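Long-range contacts in mutual gliding motility protein C (MglC) (PDB 7CT3), which is a Roadblock/LC7-domain component of the polarity control system of Myxococcus xanthus and interacts with its paralog MglB: residues 80-85 / 104-109; 15-20 / 92-97. All coordinates share one frame; numbering follows the deposited sequence.

Contact 1: residues 80-85 / 104-109; sequences LTVMRL and KGRYVL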
ATOM      1  N   LEU A  80      -3.420  -4.006   8.104  1.00 23.43           N
ATOM      2  CA  LEU A  80      -2.787  -3.058   7.157  1.00 23.25           C
ATOM      3  C   LEU A  80      -1.283  -3.071   7.422  1.00 22.64           C
ATOM      4  O   LEU A  80      -0.887  -3.222   8.597  1.00 24.68           O
ATOM      5  CB  LEU A  80      -3.370  -1.660   7.361  1.00 24.21           C
ATOM      6  CG  LEU A  80      -4.886  -1.587   7.514  1.00 27.18           C
ATOM      7  CD1 LEU A  80      -5.326  -0.155   7.765  1.00 30.07           C
ATOM      8  CD2 LEU A  80      -5.596  -2.158   6.295  1.00 27.29           C
ATOM      9  N   THR A  81      -0.479  -2.938   6.372  1.00 23.04           N
ATOM     10  CA  THR A  81       0.994  -2.843   6.487  1.00 24.04           C
ATOM     11  C   THR A  81       1.482  -1.613   5.729  1.00 23.02           C
ATOM     12  O   THR A  81       0.810  -1.184   4.764  1.00 25.37           O
ATOM     13  CB  THR A  81       1.703  -4.121   6.027  1.00 25.77           C
ATOM     14  OG1 THR A  81       1.510  -4.273   4.621  1.00 26.91           O
ATOM     15  CG2 THR A  81       1.220  -5.347   6.772  1.00 28.24           C
ATOM     16  N   VAL A  82       2.597  -1.068   6.200  1.00 22.77           N
ATOM     17  CA  VAL A  82       3.374   0.019   5.550  1.00 24.38           C
ATOM     18  C   VAL A  82       4.831  -0.410   5.612  1.00 22.97           C
ATOM     19  O   VAL A  82       5.297  -0.802   6.681  1.00 23.79           O
ATOM     20  CB  VAL A  82       3.190   1.373   6.261  1.00 28.99           C
ATOM     21  CG1 VAL A  82       3.783   2.500   5.435  1.00 33.72           C
ATOM     22  CG2 VAL A  82       1.742   1.649   6.606  1.00 31.94           C
HETATM   23  N   MSE A  83       5.527  -0.308   4.476  1.00 22.60           N
HETATM   24  CA  MSE A  83       6.915  -0.722   4.388  1.00 23.27           C
HETATM   25  C   MSE A  83       7.734   0.360   3.694  1.00 21.98           C
HETATM   26  O   MSE A  83       7.260   0.973   2.738  1.00 22.75           O
HETATM   27  CB  MSE A  83       7.020  -2.034   3.610  1.00 25.18           C
HETATM   28  CG  MSE A  83       6.365  -3.198   4.293  1.00 28.17           C
HETATM   29 SE   MSE A  83       6.349  -4.724   3.094  1.00 31.18          SE
HETATM   30  CE  MSE A  83       4.737  -4.434   2.017  1.00 33.19           C
ATOM     31  N   ARG A  84       8.964   0.558   4.188  1.00 22.92           N
ATOM     32  CA  ARG A  84       9.931   1.466   3.590  1.00 23.19           C
ATOM     33  C   ARG A  84      11.311   0.799   3.564  1.00 23.52           C
ATOM     34  O   ARG A  84      11.569  -0.087   4.404  1.00 23.36           O
ATOM     35  CB  ARG A  84      10.014   2.783   4.369  1.00 24.43           C
ATOM     36  CG  ARG A  84       8.785   3.665   4.221  1.00 25.63           C
ATOM     37  CD  ARG A  84       8.960   5.047   4.820  1.00 28.27           C
ATOM     38  NE  ARG A  84       7.894   5.889   4.307  1.00 30.62           N
ATOM     39  CZ  ARG A  84       7.991   6.726   3.278  1.00 29.34           C
ATOM     40  NH1 ARG A  84       9.141   6.918   2.653  1.00 30.59           N
ATOM     41  NH2 ARG A  84       6.926   7.400   2.895  1.00 31.56           N
ATOM     42  N   LEU A  85      12.165   1.230   2.635  1.00 24.53           N
ATOM     43  CA  LEU A  85      13.540   0.703   2.452  1.00 26.20           C
ATOM     44  C   LEU A  85      14.453   1.279   3.538  1.00 26.95           C
ATOM     45  O   LEU A  85      14.398   2.492   3.777  1.00 29.54           O
ATOM     46  CB  LEU A  85      14.036   1.092   1.056  1.00 27.30           C
ATOM     47  CG  LEU A  85      15.306   0.381   0.597  1.00 30.42           C
ATOM     48  CD1 LEU A  85      15.053  -1.109   0.427  1.00 31.93           C
ATOM     49  CD2 LEU A  85      15.821   0.992  -0.697  1.00 32.18           C
ATOM     50  N   LYS A 104      -1.726   7.893  10.321  1.00 30.33           N
ATOM     51  CA  LYS A 104      -0.679   8.141  11.344  1.00 32.35           C
ATOM     52  C   LYS A 104       0.449   7.119  11.144  1.00 28.37           C
ATOM     53  O   LYS A 104       1.619   7.520  11.191  1.00 28.49           O
ATOM     54  CB  LYS A 104      -1.293   8.096  12.746  1.00 35.62           C
ATOM     55  CG  LYS A 104      -0.349   8.465  13.882  1.00 40.06           C
ATOM     56  CD  LYS A 104       0.053   9.923  13.890  1.00 43.81           C
ATOM     57  CE  LYS A 104       1.033  10.268  14.991  1.00 46.56           C
ATOM     58  NZ  LYS A 104       0.527   9.870  16.326  1.00 51.54           N
ATOM     59  N   GLY A 105       0.109   5.850  10.900  1.00 28.08           N
ATOM     60  CA  GLY A 105       1.096   4.791  10.615  1.00 28.08           C
ATOM     61  C   GLY A 105       2.051   5.204   9.506  1.00 25.37           C
ATOM     62  O   GLY A 105       3.275   5.118   9.703  1.00 25.25           O
ATOM     63  N   ARG A 106       1.507   5.651   8.372  1.00 26.09           N
ATOM     64  CA  ARG A 106       2.292   6.057   7.176  1.00 26.41           C
ATOM     65  C   ARG A 106       3.215   7.222   7.556  1.00 27.07           C
ATOM     66  O   ARG A 106       4.417   7.173   7.219  1.00 25.16           O
ATOM     67  CB  ARG A 106       1.348   6.416   6.026  1.00 26.83           C
ATOM     68  CG  ARG A 106       0.574   5.230   5.470  1.00 29.26           C
ATOM     69  CD  ARG A 106      -0.335   5.599   4.311  1.00 32.76           C
ATOM     70  NE  ARG A 106       0.415   6.222   3.228  1.00 33.12           N
ATOM     71  CZ  ARG A 106       0.282   7.477   2.808  1.00 36.51           C
ATOM     72  NH1 ARG A 106      -0.618   8.286   3.346  1.00 42.89           N
ATOM     73  NH2 ARG A 106       1.049   7.920   1.827  1.00 39.78           N
ATOM     74  N   TYR A 107       2.678   8.215   8.269  1.00 26.52           N
ATOM     75  CA  TYR A 107       3.421   9.426   8.700  1.00 27.70           C
ATOM     76  C   TYR A 107       4.562   9.021   9.644  1.00 25.61           C
ATOM     77  O   TYR A 107       5.719   9.403   9.407  1.00 25.19           O
ATOM     78  CB  TYR A 107       2.464  10.437   9.335  1.00 30.74           C
ATOM     79  CG  TYR A 107       3.156  11.530  10.102  1.00 34.00           C
ATOM     80  CD1 TYR A 107       3.728  12.612   9.453  1.00 36.61           C
ATOM     81  CD2 TYR A 107       3.270  11.461  11.480  1.00 34.54           C
ATOM     82  CE1 TYR A 107       4.382  13.611  10.157  1.00 39.66           C
ATOM     83  CE2 TYR A 107       3.924  12.446  12.196  1.00 38.24           C
ATOM     84  CZ  TYR A 107       4.476  13.528  11.534  1.00 39.93           C
ATOM     85  OH  TYR A 107       5.114  14.505  12.240  1.00 44.08           O
ATOM     86  N   VAL A 108       4.254   8.252  10.689  1.00 27.09           N
ATOM     87  CA  VAL A 108       5.261   7.876  11.724  1.00 26.91           C
ATOM     88  C   VAL A 108       6.360   7.017  11.077  1.00 25.36           C
ATOM     89  O   VAL A 108       7.539   7.238  11.395  1.00 27.43           O
ATOM     90  CB  VAL A 108       4.608   7.183  12.932  1.00 26.86           C
ATOM     91  CG1 VAL A 108       5.654   6.606  13.870  1.00 28.26           C
ATOM     92  CG2 VAL A 108       3.691   8.137  13.685  1.00 29.01           C
ATOM     93  N   LEU A 109       6.020   6.082  10.186  1.00 24.56           N
ATOM     94  CA  LEU A 109       7.066   5.236   9.555  1.00 25.38           C
ATOM     95  C   LEU A 109       7.971   6.106   8.676  1.00 25.23           C
ATOM     96  O   LEU A 109       9.192   5.858   8.671  1.00 25.13           O
ATOM     97  CB  LEU A 109       6.451   4.081   8.760  1.00 26.29           C
ATOM     98  CG  LEU A 109       7.390   2.886   8.614  1.00 27.35           C
ATOM     99  CD1 LEU A 109       7.604   2.206   9.961  1.00 29.07           C
ATOM    100  CD2 LEU A 109       6.881   1.893   7.587  1.00 27.35           C
TER
HETATM  101  O   HOH W   1       5.392   5.497   5.402  1.00 29.69           O

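Contact 2: residues 15-20 / 92-97; sequences EGALAC and LVLALH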
ATOM      1  N   GLU A  15      -2.059   4.096  16.964  1.00 42.72           N
ATOM      2  CA  GLU A  15      -3.239   3.365  17.499  1.00 46.87           C
ATOM      3  C   GLU A  15      -3.478   2.138  16.615  1.00 41.25           C
ATOM      4  O   GLU A  15      -3.539   2.301  15.377  1.00 38.96           O
ATOM      5  CB  GLU A  15      -4.491   4.249  17.547  1.00 50.61           C
ATOM      6  CG  GLU A  15      -4.428   5.405  18.540  1.00 56.74           C
ATOM      7  CD  GLU A  15      -3.507   5.227  19.736  1.00 61.87           C
ATOM      8  OE1 GLU A  15      -2.477   5.932  19.797  1.00 74.65           O
ATOM      9  OE2 GLU A  15      -3.825   4.398  20.613  1.00 72.15           O
ATOM     10  N   GLY A  16      -3.556   0.955  17.231  1.00 38.36           N
ATOM     11  CA  GLY A  16      -3.861  -0.320  16.557  1.00 39.63           C
ATOM     12  C   GLY A  16      -2.627  -1.021  16.005  1.00 38.01           C
ATOM     13  O   GLY A  16      -2.807  -2.064  15.357  1.00 38.26           O
ATOM     14  N   ALA A  17      -1.420  -0.499  16.251  1.00 35.38           N
ATOM     15  CA  ALA A  17      -0.145  -1.101  15.790  1.00 34.14           C
ATOM     16  C   ALA A  17       0.021  -2.488  16.423  1.00 34.96           C
ATOM     17  O   ALA A  17      -0.082  -2.588  17.657  1.00 38.43           O
ATOM     18  CB  ALA A  17       1.022  -0.205  16.128  1.00 35.42           C
ATOM     19  N   LEU A  18       0.256  -3.511  15.597  1.00 31.51           N
ATOM     20  CA  LEU A  18       0.531  -4.907  16.034  1.00 34.40           C
ATOM     21  C   LEU A  18       2.030  -5.049  16.308  1.00 32.69           C
ATOM     22  O   LEU A  18       2.407  -5.627  17.338  1.00 32.24           O
ATOM     23  CB  LEU A  18       0.107  -5.884  14.932  1.00 35.33           C
ATOM     24  CG  LEU A  18      -1.357  -6.320  14.913  1.00 44.34           C
ATOM     25  CD1 LEU A  18      -2.291  -5.187  15.300  1.00 51.04           C
ATOM     26  CD2 LEU A  18      -1.730  -6.869  13.547  1.00 48.14           C
ATOM     27  N   ALA A  19       2.851  -4.559  15.383  1.00 30.69           N
ATOM     28  CA  ALA A  19       4.307  -4.797  15.364  1.00 30.96           C
ATOM     29  C   ALA A  19       4.977  -3.813  14.409  1.00 28.45           C
ATOM     30  O   ALA A  19       4.340  -3.408  13.411  1.00 28.66           O
ATOM     31  CB  ALA A  19       4.584  -6.222  14.947  1.00 32.50           C
ATOM     32  N   CYS A  20       6.224  -3.468  14.710  1.00 24.64           N
ATOM     33  CA  CYS A  20       7.152  -2.783  13.782  1.00 25.90           C
ATOM     34  C   CYS A  20       8.454  -3.582  13.757  1.00 27.04           C
ATOM     35  O   CYS A  20       8.979  -3.888  14.842  1.00 28.79           O
ATOM     36  CB  CYS A  20       7.379  -1.337  14.186  1.00 26.47           C
ATOM     37  SG  CYS A  20       8.153  -0.361  12.875  1.00 31.50           S
ATOM     38  N   LEU A  92      11.762  -1.928   6.496  1.00 25.25           N
ATOM     39  CA  LEU A  92      11.040  -1.628   7.748  1.00 25.79           C
ATOM     40  C   LEU A  92       9.558  -1.897   7.488  1.00 25.76           C
ATOM     41  O   LEU A  92       9.069  -1.425   6.449  1.00 28.53           O
ATOM     42  CB  LEU A  92      11.325  -0.155   8.051  1.00 30.21           C
ATOM     43  CG  LEU A  92      10.809   0.396   9.372  1.00 31.23           C
ATOM     44  CD1 LEU A  92      11.407  -0.345  10.554  1.00 30.39           C
ATOM     45  CD2 LEU A  92      11.119   1.881   9.450  1.00 34.03           C
ATOM     46  N   VAL A  93       8.884  -2.655   8.351  1.00 25.46           N
ATOM     47  CA  VAL A  93       7.440  -2.991   8.168  1.00 26.93           C
ATOM     48  C   VAL A  93       6.680  -2.663   9.455  1.00 26.12           C
ATOM     49  O   VAL A  93       7.085  -3.129  10.532  1.00 28.99           O
ATOM     50  CB  VAL A  93       7.214  -4.450   7.718  1.00 30.30           C
ATOM     51  CG1 VAL A  93       7.973  -5.452   8.562  1.00 33.81           C
ATOM     52  CG2 VAL A  93       5.734  -4.804   7.671  1.00 29.64           C
ATOM     53  N   LEU A  94       5.618  -1.868   9.317  1.00 22.82           N
ATOM     54  CA  LEU A  94       4.602  -1.623  10.361  1.00 24.37           C
ATOM     55  C   LEU A  94       3.333  -2.390   9.984  1.00 23.66           C
ATOM     56  O   LEU A  94       2.859  -2.232   8.841  1.00 23.79           O
ATOM     57  CB  LEU A  94       4.336  -0.120  10.457  1.00 25.73           C
ATOM     58  CG  LEU A  94       3.138   0.287  11.311  1.00 26.79           C
ATOM     59  CD1 LEU A  94       3.325  -0.142  12.760  1.00 28.01           C
ATOM     60  CD2 LEU A  94       2.914   1.788  11.217  1.00 28.79           C
ATOM     61  N   ALA A  95       2.830  -3.208  10.906  1.00 23.98           N
ATOM     62  CA  ALA A  95       1.526  -3.896  10.795  1.00 26.16           C
ATOM     63  C   ALA A  95       0.594  -3.285  11.837  1.00 26.88           C
ATOM     64  O   ALA A  95       1.026  -3.140  12.999  1.00 26.29           O
ATOM     65  CB  ALA A  95       1.686  -5.381  11.000  1.00 28.45           C
ATOM     66  N   LEU A  96      -0.623  -2.919  11.437  1.00 25.86           N
ATOM     67  CA  LEU A  96      -1.649  -2.451  12.398  1.00 29.93           C
ATOM     68  C   LEU A  96      -2.993  -3.111  12.080  1.00 28.00           C
ATOM     69  O   LEU A  96      -3.195  -3.543  10.936  1.00 29.50           O
ATOM     70  CB  LEU A  96      -1.712  -0.918  12.388  1.00 33.54           C
ATOM     71  CG  LEU A  96      -2.001  -0.232  11.055  1.00 33.75           C
ATOM     72  CD1 LEU A  96      -2.804   1.035  11.278  1.00 39.05           C
ATOM     73  CD2 LEU A  96      -0.719   0.100  10.308  1.00 34.18           C
ATOM     74  N   HIS A  97      -3.854  -3.231  13.092  1.00 28.66           N
ATOM     75  CA  HIS A  97      -5.262  -3.679  12.946  1.00 32.16           C
ATOM     76  C   HIS A  97      -5.963  -2.730  11.965  1.00 30.77           C
ATOM     77  O   HIS A  97      -5.609  -1.539  11.960  1.00 34.40           O
ATOM     78  CB  HIS A  97      -5.939  -3.734  14.324  1.00 35.54           C
ATOM     79  CG  HIS A  97      -7.288  -4.361  14.293  1.00 40.68           C
ATOM     80  ND1 HIS A  97      -8.417  -3.657  13.930  1.00 44.59           N
ATOM     81  CD2 HIS A  97      -7.695  -5.615  14.578  1.00 43.91           C
ATOM     82  CE1 HIS A  97      -9.464  -4.454  13.984  1.00 46.17           C
ATOM     83  NE2 HIS A  97      -9.048  -5.659  14.383  1.00 48.24           N
TER

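Contact 1: residues 80-85 / 104-109
The guanidinium of Arg84 comes up beside the backbone at Leu109, and Arg84 CD, in the chain leading to it, lies 3.9 Å from Leu109 O. The guanidinium meets Leu109 C obliquely. At its edge, in plane, sits a water. Arg84 NE donates to this water at 2.8 Å, and the water donates in turn to Arg106 O at 2.7 Å. One water thus links the strand side chain to a helix carbonyl. Arg84 is stretched out as far as NE, which brings NE to the water.

Next to this polar link the contact is apolar. Leu109 CD2 rests 3.3 Å from Val82 O and 3.8 Å from Val82 CG1. Val82 and Leu109 reach past each other from opposing directions. Val82 forks: CG1, anti to the backbone N (chi1 -170°), faces Leu109, while CG2 reaches Arg106 CG at 3.9 Å. The Arg106 side chain lies roughly perpendicular to Val82. Its NE makes a salt bridge with Glu71, which also holds Arg84 NH2 in a long, weak ion pair.

Helical residues 104-109 run at 19° to strand residues 80-85, in nearly the same direction. Phe102 also packs on Val82, and Leu109 reaches on to Leu92 and Leu94 of strand 90-97.

Contact 2: residues 15-20 / 92-97
Ala95 O receives two backbone N-H groups of strand 17-24. Leu18 N donates to Ala95 O at 2.7 Å. Ala19 N adds a weak bond to Ala95 O at 3.3 Å. Two residues therefore face one, which is a classic beta bulge. Within the same group, Ala95 N donates to Ala19 O at 2.9 Å, an almost straight bond (171° at the hydrogen). Just before the start of strand 17-24, Gly16 O accepts from His97 N at 2.8 Å.

Side chains fill in around these bonds. Leu18 CD1 comes within 3.3 Å of His97 N, and Leu18 CB lies against Ala95 CB. Ala17 and Cys20 share a sheet face with Leu94 and Leu96. There Leu94 CD1 bridges Ala17 CB, at 4.1 Å, and Ala19 O. With CG anti to its backbone N (chi1 170°), Leu94 directs this methyl toward the partner strand. Cys20 SG meets Leu92 CD1 at 4.0 Å. The CB of Leu96 lies over the Gly16 carbonyl.

Further out, helices cover both faces. Helix 4-13 and Leu109 of helix 102-117 pack on Cys20, Leu92 and Leu94. Helix 44-61 covers the other face: its Ala46 and Trp47 touch Leu18, and Tyr50 touches Ala95. His97 ND1 is bonded to Asp99 N, just past the strand end.

Strands 17-24 and 90-97 are thus an antiparallel central pair with a bulge at one end. They lie in the interior of the antiparallel sheet of the Roadblock/LC7 fold (order 29-34, 17-24, 90-97, 79-87, with 71-75 beside 79-87), with helices on its two sides.

In the fold
Contacts 1 and 2 are neighbours, their centres about 8 Å apart, and both reach the same antiparallel sheet. Along the chain the order is 15-20, 80-85, 92-97, 104-109, so the two contacts alternate. Strands 79-87 and 90-97 are adjacent in the sheet and in sequence. Arg84 O and Val82 O probably accept hydrogen bonds from Leu92 N and Leu94 N, which ties the two contacts together. Gly105 CA also packs on Leu94 CD2. Contact 2 thus joins two inner strands, while contact 1 sets helix 102-117 against strand 79-87. Through strand 90-97, strand 17-24, the hairpin 79-97 and the last helix are packed into one domain. Contact 1 also touches the second subunit.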